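PDB 4TN0: UPF0141 protein yjdB from Campylobacter jejuni subsp. jejuni HB93-13, which probably transfers phosphoethanolamine groups in the periplasm as the zinc-binding domain of EptC, an enzyme required for polymyxin resistance and motility. Local coordinates for residues N179-C184 / G235-G240; Q154-P159 / N191-T196; V93-G98 / D116-K121. One frame throughout, in Å; residues are numbered along the deposited sequence.

Contact 1 of 3, residues N179-C184 / G235-G240; sequences NELSKC and GIYLHG
The ring of Tyr-237 lies alongside Leu-181, the two side chains running past each other in opposite directions, in an outlying part of an alkaline phosphatase-like domain. Tyr-237 and Leu-238 form a short strand paired antiparallel with strand 230-231, while residues 179-184 belong to the loop leading into helix 186-211. Two atoms of the leucine meet the CD1-CE1 part of the ring obliquely: CB of Leu-181 is 4.0 Å from CE1 of Tyr-237, and CD1 of Leu-181 is 4.0 Å from CD1 of Tyr-237. With CG anti to its carbonyl carbon (chi1 -65°), Tyr-237 reaches across to the loop and brings its hydroxyl to Ser-182, the residue after Leu-181, where OH of Tyr-237 lies 3.7 Å from CA of Ser-182. A second apolar pair extends the patch, CD1 of Leu-181 standing 4.2 Å from CD2 of Leu-238. The evidence is therefore of van der Waals contact, burying 159 Å² in total, with Leu-181 as its buried member.

Each side has further ties. Cys-184 is joined to Cys-176 by a disulfide, and locally its N donates to Leu-181 O over 3.2 Å. Beyond the strand, NE2 of His-239 is hydrogen-bonded to a phosphate oxygen, O1P, of the phosphothreonine at position 65, which links the residue after the strand to a member of the zinc site. The polar link between the segments is indirect: a water donates to Ser-182 O at 3.0 Å and lies 3.4 Å from OH of Tyr-237, a weak bond.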
loop_
_atom_site.group_PDB
_atom_site.type_symbol
_atom_site.label_atom_id
_atom_site.label_comp_id
_atom_site.label_asym_id
_atom_site.label_seq_id
_atom_site.Cartn_x
_atom_site.Cartn_y
_atom_site.Cartn_z
ATOM N N ASN A 179 20.332 -2.613 -14.886
ATOM C CA ASN A 179 19.159 -3.475 -14.962
ATOM C C ASN A 179 19.583 -4.967 -15.178
ATOM O O ASN A 179 18.763 -5.874 -15.202
ATOM C CB ASN A 179 18.222 -2.952 -16.046
ATOM C CG ASN A 179 18.812 -3.037 -17.411
ATOM O OD1 ASN A 179 20.017 -2.921 -17.581
ATOM N ND2 ASN A 179 17.949 -3.131 -18.414
ATOM N N GLU A 180 20.860 -5.163 -15.472
ATOM C CA GLU A 180 21.466 -6.467 -15.751
ATOM C C GLU A 180 21.855 -7.144 -14.436
ATOM O O GLU A 180 23.036 -7.295 -14.102
ATOM C CB GLU A 180 22.662 -6.230 -16.680
ATOM C CG GLU A 180 22.186 -5.572 -17.983
ATOM C CD GLU A 180 23.278 -5.312 -19.033
ATOM O OE1 GLU A 180 24.441 -5.675 -18.821
ATOM O OE2 GLU A 180 22.944 -4.780 -20.110
ATOM N N LEU A 181 20.827 -7.546 -13.706
ATOM C CA LEU A 181 20.931 -7.912 -12.302
ATOM C C LEU A 181 21.831 -9.075 -12.020
ATOM O O LEU A 181 22.467 -9.110 -10.968
ATOM C CB LEU A 181 19.542 -8.229 -11.748
ATOM C CG LEU A 181 18.513 -7.140 -11.946
ATOM C CD1 LEU A 181 17.211 -7.561 -11.259
ATOM C CD2 LEU A 181 19.054 -5.842 -11.359
ATOM N N SER A 182 21.905 -10.042 -12.924
ATOM C CA SER A 182 22.705 -11.214 -12.548
ATOM C C SER A 182 24.211 -10.914 -12.572
ATOM O O SER A 182 24.985 -11.628 -11.938
ATOM C CB SER A 182 22.399 -12.424 -13.427
ATOM O OG SER A 182 22.664 -12.180 -14.790
ATOM N N LYS A 183 24.613 -9.816 -13.204
ATOM C CA LYS A 183 26.038 -9.437 -13.217
ATOM C C LYS A 183 26.517 -8.925 -11.855
ATOM O O LYS A 183 27.682 -9.085 -11.509
ATOM C CB LYS A 183 26.292 -8.359 -14.277
ATOM C CG LYS A 183 26.014 -8.849 -15.676
ATOM C CD LYS A 183 26.177 -7.773 -16.708
ATOM C CE LYS A 183 26.144 -8.396 -18.085
ATOM N NZ LYS A 183 26.151 -7.428 -19.222
ATOM N N CYS A 184 25.598 -8.410 -11.046
ATOM C CA CYS A 184 25.941 -7.791 -9.767
ATOM C C CYS A 184 26.211 -8.828 -8.669
ATOM O O CYS A 184 25.608 -9.902 -8.652
ATOM C CB CYS A 184 24.798 -6.868 -9.293
ATOM S SG CYS A 184 24.626 -5.282 -10.168
ATOM N N GLY A 235 17.882 -18.570 -8.185
ATOM C CA GLY A 235 17.866 -18.176 -9.583
ATOM C C GLY A 235 16.635 -17.383 -10.025
ATOM O O GLY A 235 16.444 -17.101 -11.213
ATOM N N ILE A 236 15.767 -17.031 -9.090
ATOM C CA ILE A 236 14.577 -16.308 -9.486
ATOM C C ILE A 236 14.796 -14.805 -9.371
ATOM O O ILE A 236 15.298 -14.325 -8.357
ATOM C CB ILE A 236 13.359 -16.736 -8.639
ATOM C CG1 ILE A 236 13.268 -18.261 -8.584
ATOM C CG2 ILE A 236 12.081 -16.113 -9.187
ATOM C CD1 ILE A 236 12.644 -18.769 -7.284
ATOM N N TYR A 237 14.443 -14.077 -10.428
ATOM C CA TYR A 237 14.419 -12.605 -10.384
ATOM C C TYR A 237 13.029 -12.047 -10.624
ATOM O O TYR A 237 12.138 -12.742 -11.153
ATOM C CB TYR A 237 15.386 -12.006 -11.416
ATOM C CG TYR A 237 16.812 -12.331 -11.100
ATOM C CD1 TYR A 237 17.567 -11.470 -10.320
ATOM C CD2 TYR A 237 17.387 -13.526 -11.524
ATOM C CE1 TYR A 237 18.879 -11.750 -10.000
ATOM C CE2 TYR A 237 18.721 -13.831 -11.197
ATOM C CZ TYR A 237 19.456 -12.937 -10.431
ATOM O OH TYR A 237 20.759 -13.202 -10.090
ATOM N N LEU A 238 12.863 -10.779 -10.241
ATOM C CA LEU A 238 11.638 -10.029 -10.465
ATOM C C LEU A 238 10.438 -10.721 -9.782
ATOM O O LEU A 238 10.535 -11.193 -8.640
ATOM C CB LEU A 238 11.408 -9.843 -11.966
ATOM C CG LEU A 238 12.676 -9.198 -12.590
ATOM C CD1 LEU A 238 12.619 -9.228 -14.101
ATOM C CD2 LEU A 238 13.060 -7.797 -12.098
ATOM N N HIS A 239 9.276 -10.722 -10.413
ATOM C CA HIS A 239 8.144 -11.323 -9.733
ATOM C C HIS A 239 7.235 -12.027 -10.706
ATOM O O HIS A 239 7.689 -12.512 -11.735
ATOM C CB HIS A 239 7.367 -10.272 -8.942
ATOM C CG HIS A 239 7.059 -9.031 -9.725
ATOM N ND1 HIS A 239 7.939 -7.971 -9.825
ATOM C CD2 HIS A 239 5.960 -8.682 -10.443
ATOM C CE1 HIS A 239 7.395 -7.023 -10.569
ATOM N NE2 HIS A 239 6.197 -7.427 -10.956
ATOM N N GLY A 240 5.952 -12.099 -10.367
ATOM C CA GLY A 240 4.976 -12.681 -11.255
ATOM C C GLY A 240 4.996 -14.199 -11.382
ATOM O O GLY A 240 4.387 -14.729 -12.311
HETATM O O HOH W 1 24.125 -13.530 -9.719
#

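Contact 2 of 3, residues Q154-P159 / N191-T196; sequences QGSHGP and NTYDNT
Ser-156 and Thr-196 are joined through their hydroxyls, and this polar pair carries the contact. OG of Ser-156 donates to OG1 of Thr-196 over 2.7 Å. In turn OG1 of Thr-196 is directed at the carbonyl O of Tyr-193, one helical turn earlier, but the modelled separation of 2.4 Å is too short to be taken literally. If that link is real, the two bonds would run from the serine hydroxyl through the threonine hydroxyl to the helix carbonyl. The threonine torsion (chi1 70°) is consistent with it, setting OG1 between the backbone N and the carbonyl carbon.

Van der Waals contacts are few and flank the hydroxyl pair. CB of Ser-156 comes obliquely to the ring of Tyr-193, 3.9 Å from CE1, and the carbonyl O of Gly-155 lies 4.1 Å from CB of Thr-196. The tyrosine hydroxyl is engaged elsewhere, with the backbone O of Thr-27.

Bonds made by the loop's backbone help define its shape. Residues 154-157 make a type II' turn, closed by His-157 N to Gln-154 O at 3.0 Å, with Gly-155 at its first corner (phi 55°). The carboxylate of Asp-129 receives the N-H groups of Gln-154 and Gly-155, and the backbone of Ser-156 bonds to that of the zinc ligand Glu-26. All four touching residues are buried. Following core strand 146-152, the turn lies between helix 186-211 and the metal site, with the Ser-156 side chain about 9 Å from the zinc, a second-shell position beside the zinc site of an alkaline phosphatase-like domain.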
loop_
_atom_site.group_PDB
_atom_site.type_symbol
_atom_site.label_atom_id
_atom_site.label_comp_id
_atom_site.label_asym_id
_atom_site.label_seq_id
_atom_site.Cartn_x
_atom_site.Cartn_y
_atom_site.Cartn_z
ATOM N N GLN A 154 5.756 4.227 -7.387
ATOM C CA GLN A 154 6.643 3.429 -8.220
ATOM C C GLN A 154 7.465 2.525 -7.278
ATOM O O GLN A 154 7.865 1.403 -7.646
ATOM C CB GLN A 154 7.547 4.331 -9.073
ATOM C CG GLN A 154 8.405 3.633 -10.135
ATOM C CD GLN A 154 7.632 3.109 -11.354
ATOM O OE1 GLN A 154 6.444 2.801 -11.292
ATOM N NE2 GLN A 154 8.335 2.989 -12.470
ATOM N N GLY A 155 7.705 3.022 -6.060
ATOM C CA GLY A 155 8.272 2.222 -4.991
ATOM C C GLY A 155 9.596 1.563 -5.357
ATOM O O GLY A 155 10.600 2.235 -5.559
ATOM N N SER A 156 9.596 0.237 -5.394
ATOM C CA SER A 156 10.780 -0.551 -5.684
ATOM C C SER A 156 10.765 -1.203 -7.073
ATOM O O SER A 156 11.418 -2.214 -7.263
ATOM C CB SER A 156 10.931 -1.661 -4.647
ATOM O OG SER A 156 11.121 -1.170 -3.337
ATOM N N HIS A 157 10.028 -0.649 -8.027
ATOM C CA HIS A 157 9.887 -1.270 -9.344
ATOM C C HIS A 157 11.256 -1.638 -9.914
ATOM O O HIS A 157 12.182 -0.849 -9.841
ATOM C CB HIS A 157 9.158 -0.321 -10.311
ATOM C CG HIS A 157 8.916 -0.907 -11.670
ATOM N ND1 HIS A 157 9.688 -0.583 -12.772
ATOM C CD2 HIS A 157 7.974 -1.778 -12.114
ATOM C CE1 HIS A 157 9.244 -1.239 -13.830
ATOM N NE2 HIS A 157 8.204 -1.972 -13.457
ATOM N N GLY A 158 11.399 -2.857 -10.412
ATOM C CA GLY A 158 12.651 -3.313 -10.998
ATOM C C GLY A 158 12.489 -3.530 -12.487
ATOM O O GLY A 158 11.380 -3.381 -13.015
ATOM N N PRO A 159 13.575 -3.900 -13.185
ATOM C CA PRO A 159 14.938 -4.187 -12.705
ATOM C C PRO A 159 15.854 -2.978 -12.441
ATOM O O PRO A 159 16.925 -3.155 -11.838
ATOM C CB PRO A 159 15.510 -5.033 -13.839
ATOM C CG PRO A 159 14.831 -4.490 -15.049
ATOM C CD PRO A 159 13.425 -4.196 -14.622
ATOM N N ASN A 191 21.486 -4.295 -1.346
ATOM C CA ASN A 191 21.660 -2.931 -0.876
ATOM C C ASN A 191 20.795 -1.981 -1.690
ATOM O O ASN A 191 20.074 -1.154 -1.142
ATOM C CB ASN A 191 23.125 -2.481 -0.968
ATOM C CG ASN A 191 24.028 -3.118 0.080
ATOM O OD1 ASN A 191 23.572 -3.597 1.118
ATOM N ND2 ASN A 191 25.332 -3.084 -0.183
ATOM N N THR A 192 20.846 -2.136 -3.007
ATOM C CA THR A 192 20.086 -1.279 -3.909
ATOM C C THR A 192 18.598 -1.397 -3.641
ATOM O O THR A 192 17.873 -0.402 -3.630
ATOM C CB THR A 192 20.371 -1.638 -5.371
ATOM O OG1 THR A 192 21.774 -1.892 -5.527
ATOM C CG2 THR A 192 19.932 -0.528 -6.302
ATOM N N TYR A 193 18.156 -2.633 -3.420
ATOM C CA TYR A 193 16.756 -2.926 -3.165
ATOM C C TYR A 193 16.324 -2.288 -1.849
ATOM O O TYR A 193 15.224 -1.722 -1.764
ATOM C CB TYR A 193 16.504 -4.455 -3.168
ATOM C CG TYR A 193 15.053 -4.834 -2.917
ATOM C CD1 TYR A 193 14.096 -4.696 -3.921
ATOM C CD2 TYR A 193 14.643 -5.335 -1.679
ATOM C CE1 TYR A 193 12.757 -5.020 -3.697
ATOM C CE2 TYR A 193 13.310 -5.681 -1.448
ATOM C CZ TYR A 193 12.378 -5.522 -2.464
ATOM O OH TYR A 193 11.066 -5.856 -2.248
ATOM N N ASP A 194 17.190 -2.384 -0.841
ATOM C CA ASP A 194 16.933 -1.828 0.483
ATOM C C ASP A 194 16.891 -0.294 0.501
ATOM O O ASP A 194 16.098 0.323 1.247
ATOM C CB ASP A 194 17.980 -2.327 1.465
ATOM C CG ASP A 194 17.749 -3.762 1.862
ATOM O OD1 ASP A 194 16.674 -4.294 1.516
ATOM O OD2 ASP A 194 18.603 -4.350 2.550
ATOM N N ASN A 195 17.736 0.320 -0.323
ATOM C CA ASN A 195 17.687 1.767 -0.497
ATOM C C ASN A 195 16.316 2.212 -0.971
ATOM O O ASN A 195 15.806 3.224 -0.502
ATOM C CB ASN A 195 18.737 2.249 -1.498
ATOM C CG ASN A 195 20.134 2.205 -0.950
ATOM O OD1 ASN A 195 20.342 2.147 0.261
ATOM N ND2 ASN A 195 21.113 2.220 -1.850
ATOM N N THR A 196 15.725 1.467 -1.905
ATOM C CA THR A 196 14.410 1.822 -2.416
ATOM C C THR A 196 13.371 1.742 -1.302
ATOM O O THR A 196 12.427 2.522 -1.275
ATOM C CB THR A 196 13.957 0.911 -3.585
ATOM O OG1 THR A 196 13.667 -0.414 -3.100
ATOM C CG2 THR A 196 15.013 0.832 -4.613
#

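Contact 3 of 3, residues V93-G98 / D116-K121; sequences VLYKTG and DRLAYK
Tyr-95 projects from the last turn of helix 90-96 and is met by two consecutive residues, Leu-118 and Ala-119. CD2 of Leu-118 reaches CB of Tyr-95 at 4.2 Å, near the base of the side chain, and CB of Ala-119 approaches CE1 of Tyr-95 at 4.1 Å, farther out on the ring. Both come in obliquely. CG of Tyr-95 stands opposite the backbone N (chi1 175°), which directs the ring toward the loop before strand 120-123.

The next shell concerns the two backbones. Gly-98, at a positive phi of 89°, is the C-prime residue of a Schellman motif that ends the helix, and its N donates to Tyr-95 O over 3.1 Å. On the other segment, NZ of Lys-121 donates to Asp-116 O over 2.6 Å, arriving 41° out of the carbonyl plane and tying the two ends of this bend together. Farther out, Arg-117 forms a salt bridge with Asp-92 of the same helix, while Leu-118 packs on Ala-101 and Trp-103. The contact thus lays the helix end against the approach to strand 120-123, an outermost strand of the central sheet, in the layered alpha/beta architecture of the alkaline phosphatase-like fold.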
loop_
_atom_site.group_PDB
_atom_site.type_symbol
_atom_site.label_atom_id
_atom_site.label_comp_id
_atom_site.label_asym_id
_atom_site.label_seq_id
_atom_site.Cartn_x
_atom_site.Cartn_y
_atom_site.Cartn_z
ATOM N N VAL A 93 -17.445 2.600 -4.233
ATOM C CA VAL A 93 -18.377 2.594 -3.120
ATOM C C VAL A 93 -18.195 3.822 -2.243
ATOM O O VAL A 93 -19.177 4.462 -1.880
ATOM C CB VAL A 93 -18.245 1.324 -2.271
ATOM C CG1 VAL A 93 -19.202 1.381 -1.081
ATOM C CG2 VAL A 93 -18.537 0.117 -3.132
ATOM N N LEU A 94 -16.953 4.192 -1.946
ATOM C CA LEU A 94 -16.731 5.389 -1.132
ATOM C C LEU A 94 -17.164 6.646 -1.873
ATOM O O LEU A 94 -17.715 7.561 -1.266
ATOM C CB LEU A 94 -15.274 5.517 -0.730
ATOM C CG LEU A 94 -14.655 4.396 0.087
ATOM C CD1 LEU A 94 -13.156 4.653 0.204
ATOM C CD2 LEU A 94 -15.288 4.326 1.445
ATOM N N TYR A 95 -16.943 6.682 -3.185
ATOM C CA TYR A 95 -17.304 7.855 -3.983
ATOM C C TYR A 95 -18.807 8.051 -4.082
ATOM O O TYR A 95 -19.307 9.163 -3.928
ATOM C CB TYR A 95 -16.737 7.745 -5.397
ATOM C CG TYR A 95 -17.160 8.855 -6.352
ATOM C CD1 TYR A 95 -16.374 9.989 -6.534
ATOM C CD2 TYR A 95 -18.346 8.755 -7.086
ATOM C CE1 TYR A 95 -16.756 10.995 -7.415
ATOM C CE2 TYR A 95 -18.736 9.748 -7.961
ATOM C CZ TYR A 95 -17.939 10.868 -8.123
ATOM O OH TYR A 95 -18.328 11.859 -8.998
ATOM N N LYS A 96 -19.524 6.968 -4.349
ATOM C CA LYS A 96 -20.960 7.051 -4.542
ATOM C C LYS A 96 -21.668 7.285 -3.212
ATOM O O LYS A 96 -22.841 7.637 -3.178
ATOM C CB LYS A 96 -21.475 5.791 -5.250
ATOM C CG LYS A 96 -21.594 4.566 -4.379
ATOM C CD LYS A 96 -22.043 3.375 -5.208
ATOM C CE LYS A 96 -22.381 2.189 -4.318
ATOM N NZ LYS A 96 -22.633 1.004 -5.164
ATOM N N THR A 97 -20.916 7.132 -2.131
ATOM C CA THR A 97 -21.426 7.234 -0.775
ATOM C C THR A 97 -20.987 8.606 -0.191
ATOM O O THR A 97 -21.136 8.913 0.997
ATOM C CB THR A 97 -20.948 5.990 0.017
ATOM O OG1 THR A 97 -21.828 4.895 -0.268
ATOM C CG2 THR A 97 -20.968 6.176 1.441
ATOM N N GLY A 98 -20.462 9.453 -1.073
ATOM C CA GLY A 98 -20.206 10.842 -0.740
ATOM C C GLY A 98 -18.849 11.166 -0.148
ATOM O O GLY A 98 -18.589 12.314 0.183
ATOM N N ASP A 116 -10.357 4.662 -12.405
ATOM C CA ASP A 116 -10.935 5.150 -13.653
ATOM C C ASP A 116 -12.177 6.041 -13.507
ATOM O O ASP A 116 -12.390 6.956 -14.301
ATOM C CB ASP A 116 -11.260 3.953 -14.543
ATOM C CG ASP A 116 -10.006 3.314 -15.128
ATOM O OD1 ASP A 116 -8.886 3.704 -14.726
ATOM O OD2 ASP A 116 -10.143 2.423 -15.988
ATOM N N ARG A 117 -12.998 5.762 -12.505
ATOM C CA ARG A 117 -14.259 6.460 -12.368
ATOM C C ARG A 117 -14.209 7.478 -11.230
ATOM O O ARG A 117 -15.244 7.937 -10.753
ATOM C CB ARG A 117 -15.393 5.461 -12.151
ATOM C CG ARG A 117 -15.713 4.605 -13.367
ATOM C CD ARG A 117 -16.488 3.369 -12.936
ATOM N NE ARG A 117 -15.743 2.685 -11.890
ATOM C CZ ARG A 117 -14.755 1.823 -12.143
ATOM N NH1 ARG A 117 -14.096 1.241 -11.149
ATOM N NH2 ARG A 117 -14.422 1.545 -13.399
ATOM N N LEU A 118 -13.002 7.856 -10.825
ATOM C CA LEU A 118 -12.860 8.890 -9.818
ATOM C C LEU A 118 -12.812 10.237 -10.515
ATOM O O LEU A 118 -12.399 10.334 -11.674
ATOM C CB LEU A 118 -11.608 8.692 -8.977
ATOM C CG LEU A 118 -11.661 7.477 -8.056
ATOM C CD1 LEU A 118 -10.403 7.389 -7.204
ATOM C CD2 LEU A 118 -12.902 7.478 -7.196
ATOM N N ALA A 119 -13.249 11.274 -9.806
ATOM C CA ALA A 119 -13.299 12.594 -10.396
ATOM C C ALA A 119 -11.912 13.207 -10.341
ATOM O O ALA A 119 -11.390 13.655 -11.365
ATOM C CB ALA A 119 -14.311 13.468 -9.674
ATOM N N TYR A 120 -11.287 13.210 -9.165
ATOM C CA TYR A 120 -9.961 13.812 -9.113
ATOM C C TYR A 120 -8.847 12.761 -8.968
ATOM O O TYR A 120 -8.563 12.248 -7.869
ATOM C CB TYR A 120 -9.849 14.891 -8.036
ATOM C CG TYR A 120 -8.622 15.751 -8.320
ATOM C CD1 TYR A 120 -8.454 16.312 -9.596
ATOM C CD2 TYR A 120 -7.685 16.071 -7.335
ATOM C CE1 TYR A 120 -7.369 17.103 -9.910
ATOM C CE2 TYR A 120 -6.586 16.887 -7.640
ATOM C CZ TYR A 120 -6.440 17.401 -8.938
ATOM O OH TYR A 120 -5.377 18.213 -9.296
ATOM N N LYS A 121 -8.264 12.449 -10.128
ATOM C CA LYS A 121 -7.174 11.491 -10.324
ATOM C C LYS A 121 -6.066 12.170 -11.148
ATOM O O LYS A 121 -6.332 13.074 -11.953
ATOM C CB LYS A 121 -7.688 10.227 -11.026
ATOM C CG LYS A 121 -8.336 10.525 -12.356
ATOM C CD LYS A 121 -8.996 9.325 -12.986
ATOM C CE LYS A 121 -9.761 9.780 -14.224
ATOM N NZ LYS A 121 -10.493 8.667 -14.888
#

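How the contacts relate
Contact 2 is wholly buried, whereas contacts 1 and 3 each pair one buried leucine with more open residues. Their chemistry follows: a direct hydroxyl-hydroxyl bond dominates contact 2, while tyrosine rings against aliphatic groups carry the other two. Contacts 1 and 2 are neighbours, their centres about 12 Å apart, and touch through Pro-159, whose O lies 3.5 Å from CD2 of Leu-181. Their segments alternate along the chain, both drawing on the region between strand 146-152 and helix 186-211, with the side chains of Leu-238 and Ser-156 about 10 and 9 Å from the zinc. Contact 3 closes earlier in sequence and sits across the chain's centre, its centre about 38 Å from that of contact 1.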